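Local coordinates for protein sulfate adenylyltransferase, adenylylsulfate kinase (Thiobacillus denitrificans, PDB 3CR8) that phosphorylates adenosine 5'-phosphosulfate with ATP to make 3'-phosphoadenylyl sulfate, and lacks ATP sulfurylase activity although it carries a domain of that family, at residues Ala156-Arg161 and Thr228-Leu233; Trp163-Ala168 and Asn190-Leu195; Gly369-Phe374 and Gly443-Ala448; Asn427-Gly432 and Arg457-Ala462. All coordinates share one frame; numbering follows the deposited sequence.

In the fold
The four contacts form two pairs. Contacts 1 and 2 lie in the ATP-sulfurylase-like part of the chain and reach the same parallel beta structure. Their centres are about 10 Å apart, and Thr228 O is 2.7 Å from Leu194 N, a probable hydrogen bond. Along the chain, contact 2 is nested inside the loop closed by contact 1. Contacts 3 and 4 lie in the APS kinase part, centres about 11 Å apart. Here Phe373 CE2 packs 3.6 Å from Val460 CG1. Contacts of one pair lie about 48 to 51 Å, centre to centre, from those of the other. The side chains of Phe374 and Val428 are about 4 Å and 9 Å from that of Lys382, a predicted ATP-binding residue.

Contact 1 of 4, residues Ala156-Arg161 and Thr228-Leu233; sequences ALFVRR and TTQLSL
Gln230 lays its amide against the end of Leu157. Leu157 CD1 is 3.2 Å from Gln230 OE1, and the two side chains come from opposite directions. Leu157 CG is anti to the backbone N (chi1 -153°), which carries the methyl out toward the strand. Phe158 adds only a loose touch, its ring edge directed at Gln230 CG, with CE1 4.4 Å away. Arg161 supplies the polar part. Its chain bends at chi2 and chi3 and brings the guanidinium past Gln230, with the guanidinium and amide planes 80° apart. The edge of the guanidinium meets Gln230 CG, which lies 3.2 Å from Arg161 NH2. The same NH2 approaches Thr229 O, but the modelled length is too short to be trusted. The firmer hold on the group is the bond from Arg161 NH1 to Ala226 O. The contact sets helix 151-160 against strand 229-231 of a parallel sheet in the ATP-sulfurylase family region. Within the chain this strand is an outer one, paired with strand 193-196. Phe158 also packs on Leu195 of that strand and meets the ring of Trp163. Leu231 points away from the contact and packs on helix 210-220.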
loop_
_atom_site.group_PDB
_atom_site.type_symbol
_atom_site.label_atom_id
_atom_site.label_comp_id
_atom_site.label_asym_id
_atom_site.label_seq_id
_atom_site.Cartn_x
_atom_site.Cartn_y
_atom_site.Cartn_z
ATOM N N ALA A 156 -13.759 18.094 -39.100
ATOM C CA ALA A 156 -14.001 16.774 -39.684
ATOM C C ALA A 156 -14.101 15.709 -38.599
ATOM O O ALA A 156 -14.966 14.837 -38.655
ATOM C CB ALA A 156 -12.915 16.441 -40.664
ATOM N N LEU A 157 -13.191 15.820 -37.628
ATOM C CA LEU A 157 -13.179 15.018 -36.414
ATOM C C LEU A 157 -14.551 15.105 -35.665
ATOM O O LEU A 157 -15.274 14.107 -35.489
ATOM C CB LEU A 157 -11.995 15.487 -35.543
ATOM C CG LEU A 157 -11.334 14.516 -34.552
ATOM C CD1 LEU A 157 -11.731 14.797 -33.103
ATOM C CD2 LEU A 157 -11.590 13.045 -34.907
ATOM N N PHE A 158 -14.912 16.310 -35.249
ATOM C CA PHE A 158 -16.221 16.554 -34.688
ATOM C C PHE A 158 -17.317 15.822 -35.459
ATOM O O PHE A 158 -18.266 15.303 -34.881
ATOM C CB PHE A 158 -16.503 18.054 -34.676
ATOM C CG PHE A 158 -15.697 18.802 -33.666
ATOM C CD1 PHE A 158 -15.171 18.149 -32.549
ATOM C CD2 PHE A 158 -15.485 20.165 -33.801
ATOM C CE1 PHE A 158 -14.429 18.847 -31.617
ATOM C CE2 PHE A 158 -14.746 20.869 -32.860
ATOM C CZ PHE A 158 -14.216 20.215 -31.776
ATOM N N VAL A 159 -17.198 15.769 -36.772
ATOM C CA VAL A 159 -18.302 15.227 -37.553
ATOM C C VAL A 159 -18.389 13.699 -37.475
ATOM O O VAL A 159 -19.493 13.130 -37.460
ATOM C CB VAL A 159 -18.310 15.758 -39.024
ATOM C CG1 VAL A 159 -19.234 14.937 -39.889
ATOM C CG2 VAL A 159 -18.781 17.196 -39.058
ATOM N N ARG A 160 -17.230 13.052 -37.415
ATOM C CA ARG A 160 -17.171 11.618 -37.222
ATOM C C ARG A 160 -17.641 11.284 -35.806
ATOM O O ARG A 160 -18.364 10.307 -35.581
ATOM C CB ARG A 160 -15.746 11.102 -37.413
ATOM C CG ARG A 160 -15.171 11.334 -38.783
ATOM C CD ARG A 160 -13.804 10.683 -38.907
ATOM N NE ARG A 160 -12.761 11.399 -38.176
ATOM C CZ ARG A 160 -12.023 12.364 -38.706
ATOM N NH1 ARG A 160 -12.233 12.724 -39.960
ATOM N NH2 ARG A 160 -11.085 12.961 -37.989
ATOM N N ARG A 161 -17.247 12.108 -34.850
ATOM C CA ARG A 161 -17.658 11.889 -33.478
ATOM C C ARG A 161 -19.137 12.136 -33.277
ATOM O O ARG A 161 -19.675 11.859 -32.208
ATOM C CB ARG A 161 -16.845 12.776 -32.556
ATOM C CG ARG A 161 -15.458 12.273 -32.398
ATOM C CD ARG A 161 -15.329 11.587 -31.081
ATOM N NE ARG A 161 -14.623 12.462 -30.165
ATOM C CZ ARG A 161 -14.561 12.276 -28.862
ATOM N NH1 ARG A 161 -15.182 11.254 -28.308
ATOM N NH2 ARG A 161 -13.890 13.129 -28.120
ATOM N N THR A 228 -17.270 12.637 -24.535
ATOM C CA THR A 228 -17.784 13.974 -24.352
ATOM C C THR A 228 -16.695 15.069 -24.413
ATOM O O THR A 228 -16.988 16.270 -24.395
ATOM C CB THR A 228 -18.516 13.996 -23.019
ATOM O OG1 THR A 228 -19.922 13.907 -23.276
ATOM C CG2 THR A 228 -18.168 15.271 -22.187
ATOM N N THR A 229 -15.440 14.647 -24.526
ATOM C CA THR A 229 -14.327 15.550 -24.373
ATOM C C THR A 229 -13.409 15.297 -25.529
ATOM O O THR A 229 -13.378 14.183 -26.017
ATOM C CB THR A 229 -13.587 15.233 -23.073
ATOM O OG1 THR A 229 -14.535 15.226 -21.993
ATOM C CG2 THR A 229 -12.490 16.259 -22.815
ATOM N N GLN A 230 -12.697 16.340 -25.958
ATOM C CA GLN A 230 -11.654 16.272 -26.980
ATOM C C GLN A 230 -10.501 17.128 -26.596
ATOM O O GLN A 230 -10.714 18.221 -26.048
ATOM C CB GLN A 230 -12.166 16.803 -28.316
ATOM C CG GLN A 230 -12.447 15.704 -29.323
ATOM C CD GLN A 230 -11.169 14.997 -29.736
ATOM O OE1 GLN A 230 -11.169 13.812 -30.072
ATOM N NE2 GLN A 230 -10.069 15.725 -29.685
ATOM N N LEU A 231 -9.282 16.655 -26.876
ATOM C CA LEU A 231 -8.071 17.479 -26.664
ATOM C C LEU A 231 -7.447 17.846 -28.009
ATOM O O LEU A 231 -7.347 17.024 -28.906
ATOM C CB LEU A 231 -7.043 16.787 -25.763
ATOM C CG LEU A 231 -5.686 17.484 -25.594
ATOM C CD1 LEU A 231 -5.768 18.744 -24.758
ATOM C CD2 LEU A 231 -4.692 16.530 -24.974
ATOM N N SER A 232 -7.058 19.094 -28.168
ATOM C CA SER A 232 -6.459 19.497 -29.421
ATOM C C SER A 232 -5.613 20.710 -29.137
ATOM O O SER A 232 -5.830 21.371 -28.145
ATOM C CB SER A 232 -7.535 19.811 -30.443
ATOM O OG SER A 232 -7.032 19.615 -31.736
ATOM N N LEU A 233 -4.638 21.000 -29.982
ATOM C CA LEU A 233 -3.785 22.167 -29.742
ATOM C C LEU A 233 -4.187 23.340 -30.611
ATOM O O LEU A 233 -4.623 23.176 -31.750
ATOM C CB LEU A 233 -2.306 21.828 -29.940
ATOM C CG LEU A 233 -1.936 20.573 -29.150
ATOM C CD1 LEU A 233 -0.533 20.122 -29.476
ATOM C CD2 LEU A 233 -2.095 20.833 -27.664
#

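Contact 2 of 4, residues Trp163-Ala168 and Asn190-Leu195; sequences WRRIIA and NEANLL
Ile166 and Leu195 pack on one face of the sheet, with Ile166 CG2 3.9 Å from Leu195 CB. This is the core of a beta-alpha-beta unit: strand 166-169, helix 177-189 and strand 193-196. The face of these parallel strands with Ile166 and Leu195 is covered by helix 151-160, and the face with Ile167 and Leu194 by helix 177-189. Ile167 CG1, on the latter face, lies against CB of Ala192, just before strand 193-196. Between the strands, Ile167 N bonds to Asn193 O and Leu195 N to Ile167 O. Further out, Trp163 stacks on the amide of Asn193, the planes 21° apart. Asn193 CB sits over the six-membered ring as a CH-pi contact, 3.3 Å from its centroid. A serine in place of the indole is likely to strip Asn193 of its stacking surface and CH-pi partner and open a gap over the amide. Asn193 OD1 has a weak bond to Gln531 of a second subunit. At the strand start, the extended Arg165 chain (chi1 -177°) runs beside the backbone of Asn190 and Glu191. Arg165 O takes two bonds from opposite faces of its carbonyl plane: Asn193 N at 3.0 Å and, nearly straight at 173°, Asn193 ND2 at 3.1 Å.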
loop_
_atom_site.group_PDB
_atom_site.type_symbol
_atom_site.label_atom_id
_atom_site.label_comp_id
_atom_site.label_asym_id
_atom_site.label_seq_id
_atom_site.Cartn_x
_atom_site.Cartn_y
_atom_site.Cartn_z
ATOM N N TRP A 163 -20.571 14.983 -33.045
ATOM C CA TRP A 163 -20.743 16.120 -32.161
ATOM C C TRP A 163 -21.407 17.257 -32.909
ATOM O O TRP A 163 -21.274 17.345 -34.116
ATOM C CB TRP A 163 -19.373 16.609 -31.694
ATOM C CG TRP A 163 -18.705 15.785 -30.644
ATOM C CD1 TRP A 163 -18.931 14.476 -30.350
ATOM C CD2 TRP A 163 -17.676 16.224 -29.772
ATOM N NE1 TRP A 163 -18.115 14.074 -29.322
ATOM C CE2 TRP A 163 -17.330 15.132 -28.952
ATOM C CE3 TRP A 163 -17.023 17.444 -29.588
ATOM C CZ2 TRP A 163 -16.347 15.215 -27.964
ATOM C CZ3 TRP A 163 -16.039 17.531 -28.610
ATOM C CH2 TRP A 163 -15.703 16.416 -27.811
ATOM N N ARG A 164 -22.099 18.145 -32.195
ATOM C CA ARG A 164 -22.688 19.341 -32.814
ATOM C C ARG A 164 -22.379 20.623 -32.031
ATOM O O ARG A 164 -21.769 21.573 -32.528
ATOM C CB ARG A 164 -24.203 19.198 -32.923
ATOM C CG ARG A 164 -24.712 18.149 -33.901
ATOM C CD ARG A 164 -26.233 18.080 -33.906
ATOM N NE ARG A 164 -26.796 17.406 -32.728
ATOM C CZ ARG A 164 -28.051 17.568 -32.295
ATOM N NH1 ARG A 164 -28.867 18.394 -32.941
ATOM N NH2 ARG A 164 -28.498 16.913 -31.216
ATOM N N ARG A 165 -22.821 20.635 -30.784
ATOM C CA ARG A 165 -22.725 21.786 -29.893
ATOM C C ARG A 165 -21.519 21.536 -28.986
ATOM O O ARG A 165 -21.428 20.460 -28.364
ATOM C CB ARG A 165 -24.018 21.840 -29.071
ATOM C CG ARG A 165 -24.184 22.985 -28.128
ATOM C CD ARG A 165 -25.174 22.578 -27.059
ATOM N NE ARG A 165 -25.914 23.714 -26.547
ATOM C CZ ARG A 165 -27.107 24.047 -27.000
ATOM N NH1 ARG A 165 -27.659 23.316 -27.963
ATOM N NH2 ARG A 165 -27.740 25.096 -26.490
ATOM N N ILE A 166 -20.609 22.518 -28.905
ATOM C CA ILE A 166 -19.299 22.329 -28.277
ATOM C C ILE A 166 -18.815 23.563 -27.514
ATOM O O ILE A 166 -18.671 24.651 -28.089
ATOM C CB ILE A 166 -18.244 21.942 -29.343
ATOM C CG1 ILE A 166 -18.700 20.717 -30.146
ATOM C CG2 ILE A 166 -16.915 21.670 -28.711
ATOM C CD1 ILE A 166 -17.911 20.485 -31.425
ATOM N N ILE A 167 -18.568 23.374 -26.215
ATOM C CA ILE A 167 -17.843 24.350 -25.416
ATOM C C ILE A 167 -16.346 24.150 -25.624
ATOM O O ILE A 167 -15.841 23.023 -25.577
ATOM C CB ILE A 167 -18.097 24.159 -23.922
ATOM C CG1 ILE A 167 -19.514 23.698 -23.675
ATOM C CG2 ILE A 167 -17.794 25.434 -23.130
ATOM C CD1 ILE A 167 -19.839 23.656 -22.210
ATOM N N ALA A 168 -15.639 25.256 -25.821
ATOM C CA ALA A 168 -14.192 25.232 -25.919
ATOM C C ALA A 168 -13.587 25.896 -24.709
ATOM O O ALA A 168 -14.158 26.842 -24.166
ATOM C CB ALA A 168 -13.742 25.934 -27.168
ATOM N N ASN A 190 -25.098 23.050 -20.468
ATOM C CA ASN A 190 -25.374 23.570 -21.804
ATOM C C ASN A 190 -25.560 22.439 -22.799
ATOM O O ASN A 190 -25.581 22.666 -24.006
ATOM C CB ASN A 190 -24.245 24.496 -22.275
ATOM C CG ASN A 190 -24.199 25.799 -21.491
ATOM O OD1 ASN A 190 -24.767 26.808 -21.920
ATOM N ND2 ASN A 190 -23.529 25.786 -20.335
ATOM N N GLU A 191 -25.708 21.226 -22.277
ATOM C CA GLU A 191 -25.847 20.043 -23.116
ATOM C C GLU A 191 -24.830 20.062 -24.263
ATOM O O GLU A 191 -25.189 19.904 -25.454
ATOM C CB GLU A 191 -27.272 19.931 -23.658
ATOM C CG GLU A 191 -28.335 19.710 -22.569
ATOM C CD GLU A 191 -29.721 19.449 -23.138
ATOM O OE1 GLU A 191 -29.842 18.630 -24.081
ATOM O OE2 GLU A 191 -30.687 20.066 -22.641
ATOM N N ALA A 192 -23.562 20.245 -23.882
ATOM C CA ALA A 192 -22.475 20.401 -24.840
ATOM C C ALA A 192 -21.323 19.411 -24.644
ATOM O O ALA A 192 -21.072 18.936 -23.524
ATOM C CB ALA A 192 -21.956 21.842 -24.802
ATOM N N ASN A 193 -20.643 19.105 -25.750
ATOM C CA ASN A 193 -19.355 18.409 -25.708
ATOM C C ASN A 193 -18.248 19.397 -25.356
ATOM O O ASN A 193 -18.441 20.607 -25.466
ATOM C CB ASN A 193 -19.060 17.714 -27.033
ATOM C CG ASN A 193 -20.203 16.806 -27.491
ATOM O OD1 ASN A 193 -20.159 15.592 -27.302
ATOM N ND2 ASN A 193 -21.230 17.398 -28.096
ATOM N N LEU A 194 -17.106 18.894 -24.900
ATOM C CA LEU A 194 -16.067 19.765 -24.376
ATOM C C LEU A 194 -14.804 19.590 -25.162
ATOM O O LEU A 194 -14.372 18.454 -25.412
ATOM C CB LEU A 194 -15.782 19.448 -22.914
ATOM C CG LEU A 194 -14.636 20.237 -22.293
ATOM C CD1 LEU A 194 -15.017 21.689 -22.216
ATOM C CD2 LEU A 194 -14.271 19.684 -20.920
ATOM N N LEU A 195 -14.228 20.733 -25.545
ATOM C CA LEU A 195 -12.961 20.802 -26.258
ATOM C C LEU A 195 -11.881 21.486 -25.392
ATOM O O LEU A 195 -11.957 22.683 -25.067
ATOM C CB LEU A 195 -13.138 21.523 -27.601
ATOM C CG LEU A 195 -11.829 21.775 -28.359
ATOM C CD1 LEU A 195 -11.218 20.443 -28.787
ATOM C CD2 LEU A 195 -12.008 22.662 -29.557
#

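Contact 3 of 4, residues Gly369-Phe374 and Gly443-Ala448; sequences GFTVFF and GIAICA
Phe370 and Ile444 lie side by side on one face of two parallel strands. These strands belong to the five-stranded parallel sheet of a P-loop kinase fold, and strand 370-376 leads into the predicted ATP-binding loop. Backbone bonds alternate between the strands. Phe370 N donates to Gly443 O at 3.2 Å, and Phe370 O accepts from Ala445 N. Val372 N then donates to Ala445 O, whose modelled place is less sure, and Val372 O accepts from Cys447 N at 2.9 Å. Phe374 N closes the series on Cys447 O. Gly369, Thr371 and Phe373 turn their backbones the other way, to Gly469, Val471 and Ile473. Strand 370-376 is thus bonded along both its edges. The side chains pack in matching pairs. Phe370 CG takes the crowded position between the backbone N and the carbonyl carbon (chi1 61°), which brings the ring beside Ile444. Ile444 CB lies over its face as a CH-pi contact, 4.0 Å from the centroid, and the ring also meets Tyr542. With an alanine in place of Phe370, a gap would probably open beside Ile444 and Tyr542 would lose its ring partner. On the other face Cys447 SG makes an oblique sulfur-aromatic contact with the Phe373 ring. Next to the predicted ATP-binding loop, Phe374 CE1 touches Ile446 CG2 at 3.9 Å, while the edge of that ring meets Cys447 O.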
loop_
_atom_site.group_PDB
_atom_site.type_symbol
_atom_site.label_atom_id
_atom_site.label_comp_id
_atom_site.label_asym_id
_atom_site.label_seq_id
_atom_site.Cartn_x
_atom_site.Cartn_y
_atom_site.Cartn_z
ATOM N N GLY A 369 18.366 22.402 -9.435
ATOM C CA GLY A 369 19.755 22.674 -9.708
ATOM C C GLY A 369 20.052 24.073 -9.271
ATOM O O GLY A 369 19.154 24.881 -9.090
ATOM N N PHE A 370 21.325 24.347 -9.071
ATOM C CA PHE A 370 21.759 25.670 -8.687
ATOM C C PHE A 370 23.262 25.775 -8.860
ATOM O O PHE A 370 24.007 24.777 -8.712
ATOM C CB PHE A 370 21.393 25.962 -7.256
ATOM C CG PHE A 370 22.017 25.018 -6.251
ATOM C CD1 PHE A 370 21.464 23.779 -6.012
ATOM C CD2 PHE A 370 23.119 25.399 -5.505
ATOM C CE1 PHE A 370 22.017 22.933 -5.089
ATOM C CE2 PHE A 370 23.681 24.549 -4.573
ATOM C CZ PHE A 370 23.135 23.318 -4.366
ATOM N N THR A 371 23.722 26.975 -9.206
ATOM C CA THR A 371 25.157 27.201 -9.265
ATOM C C THR A 371 25.534 28.030 -8.046
ATOM O O THR A 371 24.757 28.871 -7.574
ATOM C CB THR A 371 25.649 27.870 -10.585
ATOM O OG1 THR A 371 25.564 29.285 -10.469
ATOM C CG2 THR A 371 24.835 27.456 -11.752
ATOM N N VAL A 372 26.706 27.748 -7.504
ATOM C CA VAL A 372 27.280 28.550 -6.435
ATOM C C VAL A 372 28.379 29.357 -7.096
ATOM O O VAL A 372 29.338 28.794 -7.624
ATOM C CB VAL A 372 27.916 27.673 -5.336
ATOM C CG1 VAL A 372 28.824 28.496 -4.482
ATOM C CG2 VAL A 372 26.854 27.006 -4.488
ATOM N N PHE A 373 28.225 30.673 -7.083
ATOM C CA PHE A 373 29.101 31.569 -7.827
ATOM C C PHE A 373 29.948 32.415 -6.868
ATOM O O PHE A 373 29.462 33.386 -6.273
ATOM C CB PHE A 373 28.246 32.469 -8.724
ATOM C CG PHE A 373 28.969 32.992 -9.911
ATOM C CD1 PHE A 373 29.837 34.076 -9.797
ATOM C CD2 PHE A 373 28.786 32.403 -11.147
ATOM C CE1 PHE A 373 30.502 34.557 -10.898
ATOM C CE2 PHE A 373 29.442 32.877 -12.247
ATOM C CZ PHE A 373 30.306 33.962 -12.124
ATOM N N PHE A 374 31.203 32.036 -6.682
ATOM C CA PHE A 374 32.098 32.776 -5.795
ATOM C C PHE A 374 32.635 34.022 -6.494
ATOM O O PHE A 374 33.142 33.950 -7.611
ATOM C CB PHE A 374 33.313 31.926 -5.406
ATOM C CG PHE A 374 33.006 30.761 -4.502
ATOM C CD1 PHE A 374 32.399 29.614 -4.996
ATOM C CD2 PHE A 374 33.383 30.785 -3.162
ATOM C CE1 PHE A 374 32.142 28.528 -4.177
ATOM C CE2 PHE A 374 33.129 29.695 -2.320
ATOM C CZ PHE A 374 32.502 28.569 -2.840
ATOM N N GLY A 443 21.585 19.770 -11.903
ATOM C CA GLY A 443 22.871 19.549 -11.256
ATOM C C GLY A 443 23.270 20.789 -10.476
ATOM O O GLY A 443 22.590 21.819 -10.539
ATOM N N ILE A 444 24.366 20.703 -9.725
ATOM C CA ILE A 444 24.887 21.898 -9.073
ATOM C C ILE A 444 26.249 22.259 -9.649
ATOM O O ILE A 444 27.155 21.407 -9.699
ATOM C CB ILE A 444 24.954 21.805 -7.511
ATOM C CG1 ILE A 444 26.372 21.651 -7.025
ATOM C CG2 ILE A 444 24.087 20.674 -6.875
ATOM C CD1 ILE A 444 26.362 21.409 -5.562
ATOM N N ALA A 445 26.384 23.514 -10.093
ATOM C CA ALA A 445 27.633 24.013 -10.707
ATOM C C ALA A 445 28.319 25.000 -9.795
ATOM O O ALA A 445 27.693 25.936 -9.305
ATOM C CB ALA A 445 27.368 24.679 -12.053
ATOM N N ILE A 446 29.617 24.818 -9.589
ATOM C CA ILE A 446 30.366 25.685 -8.677
ATOM C C ILE A 446 31.456 26.446 -9.402
ATOM O O ILE A 446 32.413 25.851 -9.861
ATOM C CB ILE A 446 31.043 24.865 -7.582
ATOM C CG1 ILE A 446 30.006 24.272 -6.635
ATOM C CG2 ILE A 446 32.013 25.700 -6.830
ATOM C CD1 ILE A 446 30.578 23.113 -5.885
ATOM N N CYS A 447 31.308 27.764 -9.478
ATOM C CA CYS A 447 32.182 28.600 -10.280
ATOM C C CYS A 447 32.890 29.690 -9.521
ATOM O O CYS A 447 32.287 30.368 -8.696
ATOM C CB CYS A 447 31.353 29.467 -11.217
ATOM S SG CYS A 447 30.240 28.553 -12.167
ATOM N N ALA A 448 34.168 29.890 -9.842
ATOM C CA ALA A 448 34.950 30.988 -9.271
ATOM C C ALA A 448 35.917 31.683 -10.237
ATOM O O ALA A 448 37.115 31.733 -9.988
ATOM C CB ALA A 448 35.703 30.352 -8.103
#

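Contact 4 of 4, residues Asn427-Gly432 and Arg457-Ala462; sequences NVRRIG and RRDVRA
Val460 fills the tight part of this contact with both methyls. Its CG1 lies 3.7 Å from Gly432 CA. Its CG2 meets Val428 CG1 at 3.9 Å, and the two valine side chains cross at about a right angle. A chi1 of 170° turns CG1 onto Gly432, while CG2 reaches Val428 and also flanks the glycine. Gly432 CA and Val460 CA are 5.0 Å apart, the nearest CA pair between the segments. A CB on Gly432 would probably crowd Val460 CG2, consistent with the close approach. Helices 421-440 and 454-465 run nearly parallel here, at 13°, joined in the chain through strand 444-447. They lie on the same face of the parallel sheet of the P-loop kinase fold, where Val460 also packs on Phe470. The other flank is looser and only partly buried. There Arg429 reaches across with its chain extended from CG to NE. A single salt bridge forms, from Arg429 NH2 to Asp459 OD1 at 2.9 Å. It is not an in-plane, two-pronged pairing: NH2 approaches from above the carboxylate plane, 46° out of it. Arg429 NH1 makes a second salt bridge, to Asp425 in its own helix.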
loop_
_atom_site.group_PDB
_atom_site.type_symbol
_atom_site.label_atom_id
_atom_site.label_comp_id
_atom_site.label_asym_id
_atom_site.label_seq_id
_atom_site.Cartn_x
_atom_site.Cartn_y
_atom_site.Cartn_z
ATOM N N ASN A 427 34.858 35.060 -21.322
ATOM C CA ASN A 427 35.154 33.931 -20.459
ATOM C C ASN A 427 34.114 33.760 -19.351
ATOM O O ASN A 427 33.683 32.643 -19.063
ATOM C CB ASN A 427 36.498 34.135 -19.798
ATOM C CG ASN A 427 36.808 33.063 -18.790
ATOM O OD1 ASN A 427 36.980 31.900 -19.134
ATOM N ND2 ASN A 427 36.893 33.452 -17.535
ATOM N N VAL A 428 33.723 34.865 -18.721
ATOM C CA VAL A 428 32.752 34.800 -17.636
ATOM C C VAL A 428 31.396 34.307 -18.139
ATOM O O VAL A 428 30.884 33.315 -17.616
ATOM C CB VAL A 428 32.605 36.152 -16.891
ATOM C CG1 VAL A 428 31.443 36.108 -15.923
ATOM C CG2 VAL A 428 33.873 36.477 -16.143
ATOM N N ARG A 429 30.827 34.979 -19.148
ATOM C CA ARG A 429 29.532 34.571 -19.666
ATOM C C ARG A 429 29.603 33.137 -20.132
ATOM O O ARG A 429 28.650 32.373 -19.964
ATOM C CB ARG A 429 29.085 35.464 -20.817
ATOM C CG ARG A 429 28.509 36.756 -20.353
ATOM C CD ARG A 429 27.525 37.314 -21.342
ATOM N NE ARG A 429 27.058 38.610 -20.870
ATOM C CZ ARG A 429 27.816 39.699 -20.836
ATOM N NH1 ARG A 429 29.068 39.641 -21.258
ATOM N NH2 ARG A 429 27.327 40.843 -20.383
ATOM N N ARG A 430 30.761 32.761 -20.643
ATOM C CA ARG A 430 30.995 31.434 -21.155
ATOM C C ARG A 430 30.731 30.452 -20.087
ATOM O O ARG A 430 30.146 29.419 -20.294
ATOM C CB ARG A 430 32.449 31.287 -21.513
ATOM C CG ARG A 430 32.797 29.917 -21.977
ATOM C CD ARG A 430 32.927 29.896 -23.458
ATOM N NE ARG A 430 34.318 29.802 -23.859
ATOM C CZ ARG A 430 34.806 30.359 -24.952
ATOM N NH1 ARG A 430 34.018 31.069 -25.730
ATOM N NH2 ARG A 430 36.078 30.214 -25.255
ATOM N N ILE A 431 31.220 30.778 -18.924
ATOM C CA ILE A 431 31.032 29.921 -17.770
ATOM C C ILE A 431 29.634 29.997 -17.149
ATOM O O ILE A 431 29.115 29.006 -16.661
ATOM C CB ILE A 431 32.063 30.195 -16.720
ATOM C CG1 ILE A 431 33.403 29.586 -17.131
ATOM C CG2 ILE A 431 31.623 29.600 -15.409
ATOM C CD1 ILE A 431 34.466 29.674 -16.026
ATOM N N GLY A 432 29.017 31.163 -17.185
ATOM C CA GLY A 432 27.632 31.272 -16.780
ATOM C C GLY A 432 26.772 30.376 -17.660
ATOM O O GLY A 432 25.786 29.781 -17.211
ATOM N N ARG A 457 28.433 40.017 -14.040
ATOM C CA ARG A 457 27.928 39.132 -13.015
ATOM C C ARG A 457 26.395 39.164 -12.922
ATOM O O ARG A 457 25.782 38.161 -12.558
ATOM C CB ARG A 457 28.592 39.422 -11.672
ATOM C CG ARG A 457 30.022 38.859 -11.616
ATOM C CD ARG A 457 30.704 39.026 -10.249
ATOM N NE ARG A 457 31.270 40.357 -10.038
ATOM C CZ ARG A 457 30.731 41.285 -9.251
ATOM N NH1 ARG A 457 29.605 41.039 -8.583
ATOM N NH2 ARG A 457 31.317 42.466 -9.136
ATOM N N ARG A 458 25.751 40.282 -13.275
ATOM C CA ARG A 458 24.288 40.268 -13.223
ATOM C C ARG A 458 23.675 39.403 -14.277
ATOM O O ARG A 458 22.697 38.710 -14.021
ATOM C CB ARG A 458 23.653 41.652 -13.217
ATOM C CG ARG A 458 22.202 41.429 -13.088
ATOM C CD ARG A 458 21.680 40.816 -11.832
ATOM N NE ARG A 458 22.010 41.842 -10.863
ATOM C CZ ARG A 458 21.828 41.724 -9.557
ATOM N NH1 ARG A 458 21.428 40.565 -9.053
ATOM N NH2 ARG A 458 22.094 42.751 -8.756
ATOM N N ASP A 459 24.271 39.463 -15.469
ATOM C CA ASP A 459 23.751 38.761 -16.626
ATOM C C ASP A 459 23.859 37.267 -16.376
ATOM O O ASP A 459 22.919 36.515 -16.632
ATOM C CB ASP A 459 24.505 39.180 -17.893
ATOM C CG ASP A 459 24.240 40.644 -18.281
ATOM O OD1 ASP A 459 25.223 41.393 -18.430
ATOM O OD2 ASP A 459 23.060 41.047 -18.421
ATOM N N VAL A 460 25.005 36.852 -15.857
ATOM C CA VAL A 460 25.186 35.469 -15.470
ATOM C C VAL A 460 24.106 35.053 -14.477
ATOM O O VAL A 460 23.370 34.094 -14.702
ATOM C CB VAL A 460 26.599 35.202 -14.921
ATOM C CG1 VAL A 460 26.677 33.830 -14.310
ATOM C CG2 VAL A 460 27.621 35.310 -16.044
ATOM N N ARG A 461 23.980 35.775 -13.382
ATOM C CA ARG A 461 22.936 35.432 -12.431
ATOM C C ARG A 461 21.529 35.303 -13.075
ATOM O O ARG A 461 20.770 34.390 -12.727
ATOM C CB ARG A 461 22.909 36.417 -11.277
ATOM C CG ARG A 461 21.553 36.477 -10.611
ATOM C CD ARG A 461 21.461 37.673 -9.666
ATOM N NE ARG A 461 22.496 37.659 -8.632
ATOM C CZ ARG A 461 22.349 37.107 -7.431
ATOM N NH1 ARG A 461 21.208 36.528 -7.105
ATOM N NH2 ARG A 461 23.339 37.133 -6.556
ATOM N N ALA A 462 21.179 36.192 -14.005
ATOM C CA ALA A 462 19.856 36.144 -14.618
ATOM C C ALA A 462 19.726 34.901 -15.504
ATOM O O ALA A 462 18.676 34.228 -15.531
ATOM C CB ALA A 462 19.590 37.415 -15.405
#